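Local coordinates for SusD homolog (PDB 3IV0), which probably binds a glycan at the outer membrane of Bacteroides thetaiotaomicron, as a SusD-family lipoprotein, although its own ligand is not known, at residues L411-F416 with R442-N447; W417-E422 with Y430-R435. All blocks are in the same frame, centred on the assembly; numbering follows the deposited sequence.

Contact 1 (L411-F416 with R442-N447); sequences LMDAIF and RNYCMN
Tyr444 leans its ring against helix 408-422 and meets two residues one helical turn apart, Asp413 with its hydroxyl and Phe416 with its edge. The two aromatic rings form an offset edge-to-face (T-shaped) pair: their planes stand at 84°, the edge of Tyr444 is turned toward the face of Phe416, and the ring centroids lie 5.5 Å apart. The closest approach is 3.8 Å, from Tyr444 CD1 to Phe416 CE2, while Tyr444 CB lies 3.9 Å from the same CE2, so the base of the tyrosine adds an aliphatic-to-ring contact to the ring pair. Phe416 presents its ring this way because CG is anti to the backbone N (chi1 167°), which carries the ring off the helix toward the loop.

The loop belongs to the SusD-family region, and it follows helix 429-436; Tyr444 thus fastens a non-helical return of the chain to the side of an earlier helix. At the far end of its ring the phenol OH of Tyr444 donates a hydrogen bond of 2.7 Å to Asp413 OD1. The hydroxyl comes in on the syn side of that oxygen but 31° out of the carboxylate plane, and the ring is turned steeply against the carboxylate. Asp413 lies at the edge of the tyrosine ring, near its plane, with OD1 also 3.4 Å from Tyr444 CE1. A tyrosine suits this place because one flat side chain supplies both an apolar edge for the buried phenylalanine and a donor for the more exposed aspartate. Lys438 makes cation-pi contacts with both rings.

Contact 2 (W417-E422 with Y430-R435); sequences WERCRE and YYDLVR
Asp432 OD1 accepts hydrogen bonds from two arginines, one on each helix. From its own helix Arg435 reaches Asp432 OD1 with NE at 3.0 Å and also with NH2, both from above the carboxylate plane. From helix 408-422 Arg419 NH2 approaches Asp432 OD1 at 3.3 Å, using the syn lone pair. The other oxygen, Asp432 OD2, takes the shortest bond across the contact, 2.9 Å from Arg419 NE with an N-H...O angle of 152°. Arg419 therefore grips the carboxylate side-on, with NE and NH2 each serving a different oxygen, although the two planes are 59° apart. A bend at chi3 (56°) turns its guanidinium edge to the acid.

The arginines themselves come close, with Arg419 NE 3.6 Å from Arg435 NH2, and the shared carboxylate probably offsets their like charges. A short acid suits this place, since Asp432 sits between two long, buried cations. With an asparagine here, lacking the charge and one acceptor oxygen, Arg419 would probably be left without its acid and Arg435 held by Glu376 alone. Glu376, on helix 367-381, is the second acid of Arg435, so the salt-bridge network extends to a third helix. That helix also packs against both arginines, with Leu373 touching each of them, while Leu214 and Trp215 of helix 202-219 lie against Arg435.

In the fold
Both contacts use helix 408-422, contact 1 its earlier part and contact 2 its last turns, and their centres are about 8 Å apart. Contact 2 is nested along the chain inside the loop closed by contact 1: the chain turns back into helix 429-436 and then runs on to the loop bearing residues 442-447. Side chains join the two directly. Phe416 CZ lies 3.7 Å from Leu433 CD2, and Cys445 SG 3.8 Å from Leu433 CD1, while the Trp417 ring packs on the backbone of Asn443 and Tyr444. Contact 2 is the deeper, its centre about 11 Å from the centre of the chain, against about 19 Å for the centre of contact 1.

Contact 1 (L411-F416 with R442-N447)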
loop_
_atom_site.group_PDB
_atom_site.type_symbol
_atom_site.label_atom_id
_atom_site.label_comp_id
_atom_site.label_asym_id
_atom_site.label_seq_id
_atom_site.Cartn_x
_atom_site.Cartn_y
_atom_site.Cartn_z
ATOM N N LEU A 411 -13.446 -18.289 9.943
ATOM C CA LEU A 411 -12.266 -18.304 9.066
ATOM C C LEU A 411 -12.104 -16.938 8.393
ATOM O O LEU A 411 -10.996 -16.390 8.340
ATOM C CB LEU A 411 -12.342 -19.451 8.052
ATOM C CG LEU A 411 -11.186 -19.504 7.046
ATOM C CD1 LEU A 411 -9.845 -19.578 7.794
ATOM C CD2 LEU A 411 -11.448 -20.656 6.091
HETATM N N MSE A 412 -13.172 -16.352 7.899
HETATM C CA MSE A 412 -13.093 -15.037 7.288
HETATM C C MSE A 412 -12.580 -14.012 8.290
HETATM O O MSE A 412 -11.674 -13.200 7.969
HETATM C CB MSE A 412 -14.470 -14.631 6.782
HETATM C CG MSE A 412 -14.968 -15.507 5.652
HETATM SE SE MSE A 412 -16.637 -15.004 4.926
HETATM C CE MSE A 412 -17.445 -16.808 4.583
ATOM N N ASP A 413 -13.063 -14.053 9.518
ATOM C CA ASP A 413 -12.579 -13.168 10.557
ATOM C C ASP A 413 -11.110 -13.423 10.822
ATOM O O ASP A 413 -10.317 -12.493 10.978
ATOM C CB ASP A 413 -13.355 -13.332 11.884
ATOM C CG ASP A 413 -14.712 -12.677 11.885
ATOM O OD1 ASP A 413 -15.094 -12.032 10.900
ATOM O OD2 ASP A 413 -15.406 -12.850 12.916
ATOM N N ALA A 414 -10.703 -14.684 10.935
ATOM C CA ALA A 414 -9.306 -14.997 11.225
ATOM C C ALA A 414 -8.371 -14.389 10.183
ATOM O O ALA A 414 -7.289 -13.933 10.511
ATOM C CB ALA A 414 -9.080 -16.543 11.317
ATOM N N ILE A 415 -8.760 -14.472 8.927
ATOM C CA ILE A 415 -7.916 -13.953 7.864
ATOM C C ILE A 415 -7.851 -12.412 7.933
ATOM O O ILE A 415 -6.753 -11.849 7.789
ATOM C CB ILE A 415 -8.416 -14.434 6.502
ATOM C CG1 ILE A 415 -8.280 -15.961 6.370
ATOM C CG2 ILE A 415 -7.667 -13.703 5.356
ATOM C CD1 ILE A 415 -9.146 -16.575 5.256
ATOM N N PHE A 416 -8.986 -11.751 8.187
ATOM C CA PHE A 416 -8.980 -10.293 8.369
ATOM C C PHE A 416 -8.039 -9.909 9.505
ATOM O O PHE A 416 -7.196 -9.041 9.344
ATOM C CB PHE A 416 -10.377 -9.770 8.671
ATOM C CG PHE A 416 -10.382 -8.374 9.167
ATOM C CD1 PHE A 416 -10.243 -7.317 8.293
ATOM C CD2 PHE A 416 -10.479 -8.105 10.517
ATOM C CE1 PHE A 416 -10.185 -6.014 8.781
ATOM C CE2 PHE A 416 -10.449 -6.809 10.992
ATOM C CZ PHE A 416 -10.300 -5.767 10.111
ATOM N N ARG A 442 -18.001 -1.568 14.326
ATOM C CA ARG A 442 -17.231 -1.471 15.561
ATOM C C ARG A 442 -16.637 -2.807 16.034
ATOM O O ARG A 442 -15.711 -2.822 16.833
ATOM C CB ARG A 442 -18.085 -0.848 16.674
ATOM C CG ARG A 442 -17.282 -0.349 17.851
ATOM C CD ARG A 442 -18.186 0.332 18.868
ATOM N NE ARG A 442 -18.894 1.462 18.269
ATOM C CZ ARG A 442 -18.381 2.681 18.107
ATOM N NH1 ARG A 442 -17.148 2.950 18.509
ATOM N NH2 ARG A 442 -19.109 3.634 17.555
ATOM N N ASN A 443 -17.145 -3.917 15.505
ATOM C CA ASN A 443 -16.572 -5.232 15.821
ATOM C C ASN A 443 -15.164 -5.428 15.231
ATOM O O ASN A 443 -14.404 -6.290 15.702
ATOM C CB ASN A 443 -17.489 -6.343 15.323
ATOM C CG ASN A 443 -18.825 -6.361 16.047
ATOM O OD1 ASN A 443 -19.895 -6.294 15.438
ATOM N ND2 ASN A 443 -18.759 -6.414 17.354
ATOM N N TYR A 444 -14.825 -4.613 14.226
ATOM C CA TYR A 444 -13.550 -4.742 13.497
ATOM C C TYR A 444 -12.708 -3.471 13.469
ATOM O O TYR A 444 -11.545 -3.523 13.099
ATOM C CB TYR A 444 -13.834 -5.168 12.065
ATOM C CG TYR A 444 -14.588 -6.462 11.988
ATOM C CD1 TYR A 444 -13.946 -7.667 12.188
ATOM C CD2 TYR A 444 -15.942 -6.482 11.735
ATOM C CE1 TYR A 444 -14.639 -8.860 12.127
ATOM C CE2 TYR A 444 -16.656 -7.665 11.686
ATOM C CZ TYR A 444 -15.999 -8.849 11.871
ATOM O OH TYR A 444 -16.703 -10.038 11.831
ATOM N N CYS A 445 -13.268 -2.332 13.838
ATOM C CA CYS A 445 -12.588 -1.051 13.806
ATOM C C CYS A 445 -12.961 -0.305 15.076
ATOM O O CYS A 445 -14.152 -0.129 15.357
ATOM C CB CYS A 445 -13.035 -0.261 12.581
ATOM S SG CYS A 445 -12.304 1.412 12.497
HETATM N N MSE A 446 -11.970 0.150 15.827
HETATM C CA MSE A 446 -12.206 0.820 17.108
HETATM C C MSE A 446 -12.742 2.234 16.908
HETATM O O MSE A 446 -13.473 2.770 17.745
HETATM C CB MSE A 446 -10.900 0.877 17.899
HETATM C CG MSE A 446 -11.052 1.440 19.296
HETATM SE SE MSE A 446 -9.581 0.983 20.523
HETATM C CE MSE A 446 -10.503 -0.187 21.566
ATOM N N ASN A 447 -12.403 2.824 15.759
ATOM C CA ASN A 447 -12.762 4.214 15.451
ATOM C C ASN A 447 -13.558 4.219 14.139
ATOM O O ASN A 447 -13.135 4.804 13.145
ATOM C CB ASN A 447 -11.517 5.119 15.286
ATOM C CG ASN A 447 -10.681 5.253 16.547
ATOM O OD1 ASN A 447 -10.929 4.623 17.569
ATOM N ND2 ASN A 447 -9.663 6.069 16.468
#

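Contact 2 (W417-E422 with Y430-R435)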
loop_
_atom_site.group_PDB
_atom_site.type_symbol
_atom_site.label_atom_id
_atom_site.label_comp_id
_atom_site.label_asym_id
_atom_site.label_seq_id
_atom_site.Cartn_x
_atom_site.Cartn_y
_atom_site.Cartn_z
ATOM N N TRP A 417 -8.120 -10.573 10.646
ATOM C CA TRP A 417 -7.323 -10.168 11.794
ATOM C C TRP A 417 -5.874 -10.509 11.567
ATOM O O TRP A 417 -4.969 -9.789 12.035
ATOM C CB TRP A 417 -7.847 -10.803 13.090
ATOM C CG TRP A 417 -9.118 -10.182 13.570
ATOM C CD1 TRP A 417 -10.337 -10.751 13.600
ATOM C CD2 TRP A 417 -9.275 -8.856 14.091
ATOM N NE1 TRP A 417 -11.254 -9.872 14.098
ATOM C CE2 TRP A 417 -10.632 -8.698 14.408
ATOM C CE3 TRP A 417 -8.405 -7.797 14.308
ATOM C CZ2 TRP A 417 -11.139 -7.528 14.948
ATOM C CZ3 TRP A 417 -8.917 -6.634 14.846
ATOM C CH2 TRP A 417 -10.267 -6.512 15.152
ATOM N N GLU A 418 -5.619 -11.587 10.832
ATOM C CA GLU A 418 -4.255 -11.934 10.508
ATOM C C GLU A 418 -3.604 -10.853 9.637
ATOM O O GLU A 418 -2.422 -10.561 9.785
ATOM C CB GLU A 418 -4.116 -13.327 9.863
ATOM C CG GLU A 418 -2.699 -13.885 9.849
ATOM C CD GLU A 418 -2.142 -14.203 11.219
ATOM O OE1 GLU A 418 -2.919 -14.245 12.205
ATOM O OE2 GLU A 418 -0.922 -14.421 11.276
ATOM N N ARG A 419 -4.328 -10.334 8.654
ATOM C CA ARG A 419 -3.790 -9.225 7.860
ATOM C C ARG A 419 -3.521 -8.020 8.746
ATOM O O ARG A 419 -2.516 -7.323 8.562
ATOM C CB ARG A 419 -4.763 -8.812 6.732
ATOM C CG ARG A 419 -4.737 -9.767 5.522
ATOM C CD ARG A 419 -5.558 -9.294 4.306
ATOM N NE ARG A 419 -5.165 -7.972 3.826
ATOM C CZ ARG A 419 -4.170 -7.728 2.983
ATOM N NH1 ARG A 419 -3.402 -8.708 2.536
ATOM N NH2 ARG A 419 -3.889 -6.496 2.599
ATOM N N CYS A 420 -4.359 -7.755 9.747
ATOM C CA CYS A 420 -4.105 -6.637 10.636
ATOM C C CYS A 420 -2.844 -6.844 11.456
ATOM O O CYS A 420 -2.083 -5.909 11.683
ATOM C CB CYS A 420 -5.302 -6.417 11.542
ATOM S SG CYS A 420 -6.799 -5.808 10.742
ATOM N N ARG A 421 -2.606 -8.064 11.921
ATOM C CA ARG A 421 -1.374 -8.355 12.666
ATOM C C ARG A 421 -0.158 -8.311 11.762
ATOM O O ARG A 421 0.860 -7.673 12.076
ATOM C CB ARG A 421 -1.426 -9.752 13.270
ATOM C CG ARG A 421 -2.319 -9.904 14.499
ATOM C CD ARG A 421 -2.263 -11.348 15.019
ATOM N NE ARG A 421 -3.122 -12.265 14.307
ATOM C CZ ARG A 421 -4.415 -12.412 14.531
ATOM N NH1 ARG A 421 -5.006 -11.720 15.487
ATOM N NH2 ARG A 421 -5.116 -13.262 13.815
ATOM N N GLU A 422 -0.233 -9.010 10.634
ATOM C CA GLU A 422 0.919 -9.201 9.774
ATOM C C GLU A 422 1.383 -7.912 9.103
ATOM O O GLU A 422 2.587 -7.679 8.975
ATOM C CB GLU A 422 0.594 -10.239 8.712
ATOM C CG GLU A 422 1.723 -10.566 7.783
ATOM C CD GLU A 422 2.895 -11.210 8.466
ATOM O OE1 GLU A 422 2.743 -11.825 9.558
ATOM O OE2 GLU A 422 4.024 -11.147 7.936
ATOM N N TYR A 430 -6.294 0.889 6.781
ATOM C CA TYR A 430 -7.491 1.633 6.480
ATOM C C TYR A 430 -8.153 1.121 5.211
ATOM O O TYR A 430 -9.371 1.018 5.118
ATOM C CB TYR A 430 -7.197 3.136 6.376
ATOM C CG TYR A 430 -8.396 3.908 5.950
ATOM C CD1 TYR A 430 -9.422 4.200 6.833
ATOM C CD2 TYR A 430 -8.534 4.317 4.657
ATOM C CE1 TYR A 430 -10.532 4.915 6.417
ATOM C CE2 TYR A 430 -9.614 5.019 4.232
ATOM C CZ TYR A 430 -10.636 5.318 5.109
ATOM O OH TYR A 430 -11.749 6.030 4.723
ATOM N N TYR A 431 -7.318 0.837 4.222
ATOM C CA TYR A 431 -7.815 0.431 2.930
ATOM C C TYR A 431 -8.482 -0.948 3.011
ATOM O O TYR A 431 -9.528 -1.167 2.381
ATOM C CB TYR A 431 -6.649 0.461 1.955
ATOM C CG TYR A 431 -6.167 1.855 1.643
ATOM C CD1 TYR A 431 -7.035 2.819 1.144
ATOM C CD2 TYR A 431 -4.835 2.191 1.764
ATOM C CE1 TYR A 431 -6.590 4.101 0.833
ATOM C CE2 TYR A 431 -4.371 3.471 1.430
ATOM C CZ TYR A 431 -5.249 4.386 0.926
ATOM O OH TYR A 431 -4.812 5.651 0.516
ATOM N N ASP A 432 -7.948 -1.840 3.842
ATOM C CA ASP A 432 -8.609 -3.137 4.089
ATOM C C ASP A 432 -9.971 -2.912 4.736
ATOM O O ASP A 432 -10.944 -3.590 4.410
ATOM C CB ASP A 432 -7.739 -4.002 4.986
ATOM C CG ASP A 432 -6.599 -4.673 4.249
ATOM O OD1 ASP A 432 -6.547 -4.655 2.998
ATOM O OD2 ASP A 432 -5.828 -5.371 4.950
ATOM N N LEU A 433 -10.036 -1.984 5.686
ATOM C CA LEU A 433 -11.317 -1.702 6.287
ATOM C C LEU A 433 -12.317 -1.203 5.284
ATOM O O LEU A 433 -13.519 -1.544 5.359
ATOM C CB LEU A 433 -11.168 -0.691 7.420
ATOM C CG LEU A 433 -10.465 -1.152 8.688
ATOM C CD1 LEU A 433 -10.326 0.055 9.611
ATOM C CD2 LEU A 433 -11.258 -2.232 9.398
ATOM N N VAL A 434 -11.900 -0.333 4.365
ATOM C CA VAL A 434 -12.847 0.190 3.396
ATOM C C VAL A 434 -13.347 -0.901 2.434
ATOM O O VAL A 434 -14.554 -1.032 2.221
ATOM C CB VAL A 434 -12.240 1.375 2.607
ATOM C CG1 VAL A 434 -13.103 1.777 1.405
ATOM C CG2 VAL A 434 -11.996 2.580 3.548
ATOM N N ARG A 435 -12.425 -1.681 1.862
ATOM C CA ARG A 435 -12.819 -2.619 0.823
ATOM C C ARG A 435 -13.605 -3.796 1.391
ATOM O O ARG A 435 -14.245 -4.497 0.644
ATOM C CB ARG A 435 -11.599 -3.138 0.030
ATOM C CG ARG A 435 -10.666 -3.970 0.887
ATOM C CD ARG A 435 -9.459 -4.494 0.120
ATOM N NE ARG A 435 -8.654 -5.375 0.951
ATOM C CZ ARG A 435 -8.983 -6.624 1.261
ATOM N NH1 ARG A 435 -10.096 -7.155 0.823
ATOM N NH2 ARG A 435 -8.178 -7.338 2.012
#